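Local coordinates for protein copper induced nitroreductase D (Lactococcus lactis, PDB 2WQF) that binds flavin mononucleotide and is a copper-induced nitroreductase involved in defence against oxidative stress, at residues K25-P38 with I132-L146. Sequence-based numbering, arbitrary orientation. Where two conformers were deposited one is given.
With FMN (flavin mononucleotide), chain B; FMN (flavin mononucleotide), chain C.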
loop_
_atom_site.group_PDB
_atom_site.type_symbol
_atom_site.label_atom_id
_atom_site.label_comp_id
_atom_site.label_asym_id
_atom_site.label_seq_id
_atom_site.Cartn_x
_atom_site.Cartn_y
_atom_site.Cartn_z
ATOM N N LYS A 25 6.064 -7.789 22.068
ATOM C CA LYS A 25 4.999 -6.867 21.678
ATOM C C LYS A 25 5.237 -6.350 20.289
ATOM O O LYS A 25 4.300 -6.126 19.528
ATOM C CB LYS A 25 4.903 -5.689 22.667
ATOM C CG LYS A 25 3.818 -4.631 22.411
ATOM C CD LYS A 25 4.070 -3.400 23.310
ATOM C CE LYS A 25 4.485 -3.834 24.724
ATOM N NZ LYS A 25 4.936 -2.730 25.591
ATOM N N VAL A 26 6.490 -6.094 19.958
ATOM C CA VAL A 26 6.824 -5.669 18.612
ATOM C C VAL A 26 6.406 -6.729 17.581
ATOM O O VAL A 26 5.761 -6.404 16.587
ATOM C CB VAL A 26 8.322 -5.351 18.496
ATOM C CG1 VAL A 26 8.659 -5.037 17.037
ATOM C CG2 VAL A 26 8.653 -4.174 19.389
ATOM N N ILE A 27 6.751 -7.982 17.832
ATOM C CA ILE A 27 6.429 -9.074 16.920
ATOM C C ILE A 27 4.904 -9.205 16.779
ATOM O O ILE A 27 4.395 -9.374 15.674
ATOM C CB ILE A 27 6.996 -10.428 17.417
ATOM C CG1 ILE A 27 8.522 -10.400 17.477
ATOM C CG2 ILE A 27 6.494 -11.565 16.540
ATOM C CD1 ILE A 27 9.132 -10.019 16.260
ATOM N N GLU A 28 4.191 -9.115 17.905
ATOM C CA GLU A 28 2.732 -9.196 17.907
ATOM C C GLU A 28 2.131 -8.102 17.045
ATOM O O GLU A 28 1.174 -8.330 16.285
ATOM C CB GLU A 28 2.197 -9.075 19.331
ATOM C CG GLU A 28 2.456 -10.291 20.186
ATOM C CD GLU A 28 2.025 -10.104 21.634
ATOM O OE1 GLU A 28 1.403 -9.068 21.961
ATOM O OE2 GLU A 28 2.323 -10.998 22.448
ATOM N N THR A 29 2.680 -6.897 17.165
ATOM C CA THR A 29 2.165 -5.760 16.430
ATOM C C THR A 29 2.423 -5.882 14.937
ATOM O O THR A 29 1.575 -5.518 14.116
ATOM C CB THR A 29 2.758 -4.466 16.974
ATOM O OG1 THR A 29 2.437 -4.376 18.365
ATOM C CG2 THR A 29 2.142 -3.290 16.321
ATOM N N ILE A 30 3.605 -6.364 14.578
ATOM C CA ILE A 30 3.924 -6.602 13.181
ATOM C C ILE A 30 2.908 -7.557 12.579
ATOM O O ILE A 30 2.381 -7.315 11.497
ATOM C CB ILE A 30 5.370 -7.154 13.013
ATOM C CG1 ILE A 30 6.413 -6.085 13.390
ATOM C CG2 ILE A 30 5.607 -7.605 11.590
ATOM C CD1 ILE A 30 7.807 -6.681 13.621
ATOM N N LYS A 31 2.662 -8.676 13.256
ATOM C CA LYS A 31 1.742 -9.685 12.763
ATOM C C LYS A 31 0.332 -9.092 12.619
ATOM O O LYS A 31 -0.340 -9.325 11.617
ATOM C CB LYS A 31 1.711 -10.897 13.678
ATOM C CG LYS A 31 2.974 -11.748 13.641
ATOM C CD LYS A 31 2.836 -12.893 14.679
ATOM C CE LYS A 31 3.981 -13.839 14.658
ATOM N NZ LYS A 31 3.888 -14.822 15.772
ATOM N N GLU A 32 -0.129 -8.341 13.616
ATOM C CA GLU A 32 -1.456 -7.756 13.540
ATOM C C GLU A 32 -1.585 -6.781 12.379
ATOM O O GLU A 32 -2.629 -6.744 11.723
ATOM C CB GLU A 32 -1.854 -7.070 14.843
ATOM C CG GLU A 32 -2.104 -8.039 15.995
ATOM C CD GLU A 32 -2.552 -7.336 17.251
ATOM O OE1 GLU A 32 -2.010 -6.251 17.559
ATOM O OE2 GLU A 32 -3.444 -7.859 17.931
ATOM N N ALA A 33 -0.559 -5.965 12.150
ATOM C CA ALA A 33 -0.620 -4.978 11.080
ATOM C C ALA A 33 -0.777 -5.666 9.723
ATOM O O ALA A 33 -1.539 -5.208 8.877
ATOM C CB ALA A 33 0.608 -4.082 11.103
ATOM N N VAL A 34 -0.081 -6.775 9.517
ATOM C CA VAL A 34 -0.226 -7.559 8.290
ATOM C C VAL A 34 -1.598 -8.260 8.241
ATOM O O VAL A 34 -2.307 -8.226 7.224
ATOM C CB VAL A 34 0.892 -8.600 8.179
ATOM C CG1 VAL A 34 0.652 -9.496 6.980
ATOM C CG2 VAL A 34 2.232 -7.890 8.096
ATOM N N ARG A 35 -1.995 -8.843 9.366
ATOM C CA ARG A 35 -3.255 -9.605 9.453
ATOM C C ARG A 35 -4.453 -8.762 9.020
ATOM O O ARG A 35 -5.338 -9.221 8.279
ATOM C CB ARG A 35 -3.456 -10.067 10.903
ATOM C CG ARG A 35 -4.704 -10.871 11.146
ATOM C CD ARG A 35 -4.877 -11.196 12.614
ATOM N NE ARG A 35 -5.873 -12.251 12.824
ATOM C CZ ARG A 35 -5.630 -13.564 12.698
ATOM N NH1 ARG A 35 -4.418 -14.004 12.414
ATOM N NH2 ARG A 35 -6.600 -14.427 12.869
ATOM N N PHE A 36 -4.487 -7.516 9.481
ATOM C CA PHE A 36 -5.623 -6.636 9.219
ATOM C C PHE A 36 -5.492 -5.759 7.997
ATOM O O PHE A 36 -6.298 -4.859 7.806
ATOM C CB PHE A 36 -5.941 -5.824 10.456
ATOM C CG PHE A 36 -6.283 -6.679 11.643
ATOM C CD1 PHE A 36 -7.288 -7.633 11.552
ATOM C CD2 PHE A 36 -5.590 -6.547 12.835
ATOM C CE1 PHE A 36 -7.615 -8.421 12.632
ATOM C CE2 PHE A 36 -5.899 -7.332 13.912
ATOM C CZ PHE A 36 -6.913 -8.288 13.811
ATOM N N SER A 37 -4.523 -6.070 7.148
ATOM C CA SER A 37 -4.366 -5.399 5.858
ATOM C C SER A 37 -5.199 -6.111 4.787
ATOM O O SER A 37 -5.196 -7.347 4.698
ATOM C CB SER A 37 -2.909 -5.423 5.418
ATOM O OG SER A 37 -2.087 -4.632 6.256
ATOM N N PRO A 38 -5.898 -5.342 3.950
ATOM C CA PRO A 38 -6.667 -5.951 2.851
ATOM C C PRO A 38 -5.768 -6.368 1.678
ATOM O O PRO A 38 -4.731 -5.745 1.404
ATOM C CB PRO A 38 -7.582 -4.826 2.425
ATOM C CG PRO A 38 -6.779 -3.583 2.679
ATOM C CD PRO A 38 -5.972 -3.870 3.935
ATOM N N ILE A 132 0.957 -2.011 0.796
ATOM C CA ILE A 132 -0.036 -1.912 1.858
ATOM C C ILE A 132 0.506 -2.492 3.170
ATOM O O ILE A 132 0.494 -1.822 4.212
ATOM C CB ILE A 132 -1.323 -2.636 1.430
ATOM C CG1 ILE A 132 -2.053 -1.816 0.347
ATOM C CG2 ILE A 132 -2.257 -2.901 2.602
ATOM C CD1 ILE A 132 -3.125 -2.616 -0.392
ATOM N N ILE A 133 1.002 -3.722 3.147
ATOM C CA ILE A 133 1.427 -4.336 4.414
ATOM C C ILE A 133 2.717 -3.686 4.931
ATOM O O ILE A 133 2.895 -3.551 6.143
ATOM C CB ILE A 133 1.554 -5.878 4.350
ATOM C CG1 ILE A 133 2.612 -6.352 3.369
ATOM C CG2 ILE A 133 0.160 -6.491 4.046
ATOM C CD1 ILE A 133 2.880 -7.859 3.482
ATOM N N SER A 134 3.569 -3.218 4.019
ATOM C CA SER A 134 4.813 -2.567 4.423
ATOM C C SER A 134 4.526 -1.290 5.227
ATOM O O SER A 134 5.132 -1.070 6.291
ATOM C CB SER A 134 5.704 -2.242 3.212
ATOM O OG SER A 134 6.099 -3.419 2.556
ATOM N N VAL A 135 3.614 -0.439 4.734
ATOM C CA VAL A 135 3.344 0.835 5.417
ATOM C C VAL A 135 2.504 0.624 6.662
ATOM O O VAL A 135 2.653 1.357 7.630
ATOM C CB VAL A 135 2.723 1.950 4.506
ATOM C CG1 VAL A 135 3.633 2.223 3.344
ATOM C CG2 VAL A 135 1.308 1.573 4.025
ATOM N N ASN A 136 1.630 -0.393 6.655
ATOM C CA ASN A 136 0.855 -0.650 7.849
ATOM C C ASN A 136 1.776 -1.100 8.998
ATOM O O ASN A 136 1.590 -0.693 10.144
ATOM C CB ASN A 136 -0.318 -1.643 7.608
ATOM C CG ASN A 136 -1.533 -0.965 7.013
ATOM O OD1 ASN A 136 -1.647 0.264 7.061
ATOM N ND2 ASN A 136 -2.434 -1.752 6.434
ATOM N N VAL A 137 2.740 -1.959 8.690
ATOM C CA VAL A 137 3.714 -2.393 9.677
ATOM C C VAL A 137 4.562 -1.206 10.153
ATOM O O VAL A 137 4.766 -0.992 11.342
ATOM C CB VAL A 137 4.609 -3.524 9.135
ATOM C CG1 VAL A 137 5.800 -3.767 10.050
ATOM C CG2 VAL A 137 3.800 -4.812 8.972
ATOM N N TRP A 138 5.007 -0.417 9.198
ATOM C CA TRP A 138 5.853 0.745 9.466
ATOM C C TRP A 138 5.144 1.698 10.434
ATOM O O TRP A 138 5.733 2.181 11.405
ATOM C CB TRP A 138 6.137 1.426 8.121
ATOM C CG TRP A 138 7.244 2.429 8.045
ATOM C CD1 TRP A 138 7.906 3.032 9.069
ATOM C CD2 TRP A 138 7.778 2.979 6.834
ATOM N NE1 TRP A 138 8.870 3.904 8.558
ATOM C CE2 TRP A 138 8.794 3.877 7.192
ATOM C CE3 TRP A 138 7.516 2.762 5.475
ATOM C CZ2 TRP A 138 9.526 4.583 6.233
ATOM C CZ3 TRP A 138 8.238 3.467 4.533
ATOM C CH2 TRP A 138 9.239 4.359 4.922
ATOM N N THR A 139 3.885 1.987 10.144
ATOM C CA THR A 139 3.115 2.886 10.964
ATOM C C THR A 139 2.824 2.283 12.336
ATOM O O THR A 139 2.874 2.981 13.356
ATOM C CB THR A 139 1.786 3.293 10.259
ATOM O OG1 THR A 139 2.089 3.839 8.971
ATOM C CG2 THR A 139 1.046 4.311 11.089
ATOM N N ALA A 140 2.548 0.981 12.380
ATOM C CA ALA A 140 2.313 0.314 13.659
ATOM C C ALA A 140 3.565 0.400 14.567
ATOM O O ALA A 140 3.473 0.620 15.783
ATOM C CB ALA A 140 1.870 -1.138 13.442
ATOM N N LEU A 141 4.732 0.216 13.965
ATOM C CA LEU A 141 5.999 0.332 14.692
ATOM C C LEU A 141 6.183 1.767 15.212
ATOM O O LEU A 141 6.614 1.971 16.356
ATOM C CB LEU A 141 7.157 -0.069 13.793
ATOM C CG LEU A 141 7.276 -1.549 13.436
ATOM C CD1 LEU A 141 8.363 -1.754 12.389
ATOM C CD2 LEU A 141 7.549 -2.386 14.650
ATOM N N ALA A 142 5.839 2.761 14.400
ATOM C CA ALA A 142 5.966 4.148 14.827
ATOM C C ALA A 142 5.078 4.405 16.039
ATOM O O ALA A 142 5.436 5.174 16.928
ATOM C CB ALA A 142 5.642 5.108 13.683
ATOM N N GLU A 143 3.909 3.759 16.085
ATOM C CA GLU A 143 3.019 3.938 17.224
ATOM C C GLU A 143 3.609 3.353 18.517
ATOM O O GLU A 143 3.284 3.817 19.612
ATOM C CB GLU A 143 1.629 3.370 16.930
ATOM C CG GLU A 143 0.860 4.220 15.926
ATOM C CD GLU A 143 0.394 5.556 16.502
ATOM O OE1 GLU A 143 -0.660 5.590 17.205
ATOM O OE2 GLU A 143 1.094 6.569 16.253
ATOM N N LEU A 144 4.478 2.349 18.392
ATOM C CA LEU A 144 5.210 1.826 19.552
ATOM C C LEU A 144 6.392 2.714 19.944
ATOM O O LEU A 144 7.081 2.435 20.926
ATOM C CB LEU A 144 5.731 0.412 19.265
ATOM C CG LEU A 144 4.689 -0.662 18.998
ATOM C CD1 LEU A 144 5.398 -1.954 18.683
ATOM C CD2 LEU A 144 3.795 -0.793 20.189
ATOM N N GLY A 145 6.644 3.769 19.175
ATOM C CA GLY A 145 7.764 4.670 19.418
ATOM C C GLY A 145 9.064 4.258 18.746
ATOM O O GLY A 145 10.121 4.840 19.006
ATOM N N LEU A 146 8.973 3.257 17.870
ATOM C CA LEU A 146 10.113 2.758 17.103
ATOM C C LEU A 146 10.163 3.398 15.736
ATOM O O LEU A 146 9.141 3.690 15.145
ATOM C CB LEU A 146 10.038 1.245 16.959
ATOM C CG LEU A 146 10.092 0.464 18.272
ATOM C CD1 LEU A 146 10.064 -1.045 18.052
ATOM C CD2 LEU A 146 11.302 0.870 19.096
HETATM N N1 FMN B . -12.995 -5.857 -3.819
HETATM C C2 FMN B . -13.994 -5.725 -4.888
HETATM O O2 FMN B . -15.172 -5.829 -4.632
HETATM N N3 FMN B . -13.533 -5.554 -6.235
HETATM C C4 FMN B . -12.194 -5.467 -6.566
HETATM O O4 FMN B . -11.880 -5.226 -7.699
HETATM C C4A FMN B . -11.198 -5.622 -5.502
HETATM N N5 FMN B . -9.925 -5.601 -5.715
HETATM C C5A FMN B . -9.005 -5.381 -4.552
HETATM C C6 FMN B . -7.585 -4.985 -4.828
HETATM C C7 FMN B . -6.737 -4.709 -3.845
HETATM C C7M FMN B . -5.307 -4.347 -4.184
HETATM C C8 FMN B . -7.238 -4.773 -2.418
HETATM C C8M FMN B . -6.307 -4.392 -1.281
HETATM C C9 FMN B . -8.492 -5.152 -2.149
HETATM C C9A FMN B . -9.447 -5.469 -3.271
HETATM N N10 FMN B . -10.793 -5.892 -3.045
HETATM C C10 FMN B . -11.700 -5.810 -4.104
HETATM C "C1'" FMN B . -11.312 -6.079 -1.697
HETATM C "C2'" FMN B . -10.734 -7.343 -1.065
HETATM O "O2'" FMN B . -11.353 -8.466 -1.637
HETATM C "C3'" FMN B . -10.956 -7.249 0.446
HETATM O "O3'" FMN B . -10.135 -6.181 0.877
HETATM C "C4'" FMN B . -10.515 -8.545 1.148
HETATM O "O4'" FMN B . -11.400 -9.605 0.818
HETATM C "C5'" FMN B . -10.456 -8.388 2.666
HETATM O "O5'" FMN B . -11.736 -7.986 3.133
HETATM P P FMN B . -11.900 -6.578 3.942
HETATM O O1P FMN B . -10.948 -6.548 5.069
HETATM O O2P FMN B . -11.619 -5.404 2.928
HETATM O O3P FMN B . -13.414 -6.559 4.425
HETATM N N1 FMN C . 13.815 5.002 1.370
HETATM C C2 FMN C . 15.188 4.480 1.324
HETATM O O2 FMN C . 16.033 4.931 2.064
HETATM N N3 FMN C . 15.510 3.493 0.336
HETATM C C4 FMN C . 14.578 2.981 -0.548
HETATM O O4 FMN C . 14.890 2.087 -1.284
HETATM C C4A FMN C . 13.214 3.519 -0.516
HETATM N N5 FMN C . 12.284 3.140 -1.328
HETATM C C5A FMN C . 10.859 3.447 -0.981
HETATM C C6 FMN C . 9.772 2.704 -1.699
HETATM C C7 FMN C . 8.492 2.878 -1.393
HETATM C C7M FMN C . 7.438 2.125 -2.175
HETATM C C8 FMN C . 8.140 3.833 -0.273
HETATM C C8M FMN C . 6.688 3.994 0.143
HETATM C C9 FMN C . 9.091 4.527 0.361
HETATM C C9A FMN C . 10.542 4.327 0.004
HETATM N N10 FMN C . 11.601 5.050 0.635
HETATM C C10 FMN C . 12.902 4.557 0.517
HETATM C "C1'" FMN C . 11.328 6.062 1.647
HETATM C "C2'" FMN C . 10.753 7.324 1.009
HETATM O "O2'" FMN C . 11.782 8.018 0.355
HETATM C "C3'" FMN C . 10.096 8.146 2.121
HETATM O "O3'" FMN C . 8.987 7.378 2.547
HETATM C "C4'" FMN C . 9.600 9.500 1.583
HETATM O "O4'" FMN C . 10.705 10.331 1.258
HETATM C "C5'" FMN C . 8.697 10.222 2.581
HETATM O "O5'" FMN C . 9.415 10.406 3.794
HETATM P P FMN C . 8.843 9.766 5.181
HETATM O O1P FMN C . 7.447 10.199 5.381
HETATM O O2P FMN C . 8.941 8.197 5.065
HETATM O O3P FMN C . 9.816 10.312 6.314
#
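Asn-136 and Ser-37 make the one hydrogen bond that crosses between segments 25-38 and 132-146, an instance of how a largely apolar helix pair can be pinned by a single polar link. Asn-136 ND2 donates to Ser-37 OG over 2.9 Å, almost straight at 176° and in the plane of the amide. The hydroxyl in turn donates to Ala-33 O at 2.7 Å, so one buried oxygen both gives and receives; with OG beside its own backbone N (chi1 -67°), Ser-37 can turn back to the last helical turn while facing Asn-136. Replacing Ser-37 by an alanine removes the hydroxyl, which would probably leave Asn-136 ND2 without this acceptor and Ala-33 O without its side-chain donor.

The two helical segments run in broadly opposite directions, 142° between their N-to-C senses, and their axes come within 8.4 Å at closest approach; both belong to the α+β fold of the FMN-dependent nitroreductases. Ile-30 and Val-137 also pack on Ile-99 of strand 97-104, which places the pair against the central sheet.

Apolar contacts do the rest. The Ala-33 methyl sits over the backbone of Val-137 and meets Ala-140 CB, which Thr-29 CG2 also touches at 3.6 Å. Val-34 and Val-137 lie side by side through their CG2 methyls. Val-26 divides its branches: CG1 meets Leu-141 CD2, whereas CG2 reaches Leu-146 CD1 tip to tip at 3.7 Å.

Beyond Ser-37 the contact borders a flavin. Ile-132 CD1 lies 3.8 Å from C8M of the chain B FMN, and Pro-38 CB comes within 3.3 Å of its O3'; Arg-10 of the second subunit packs on Pro-38.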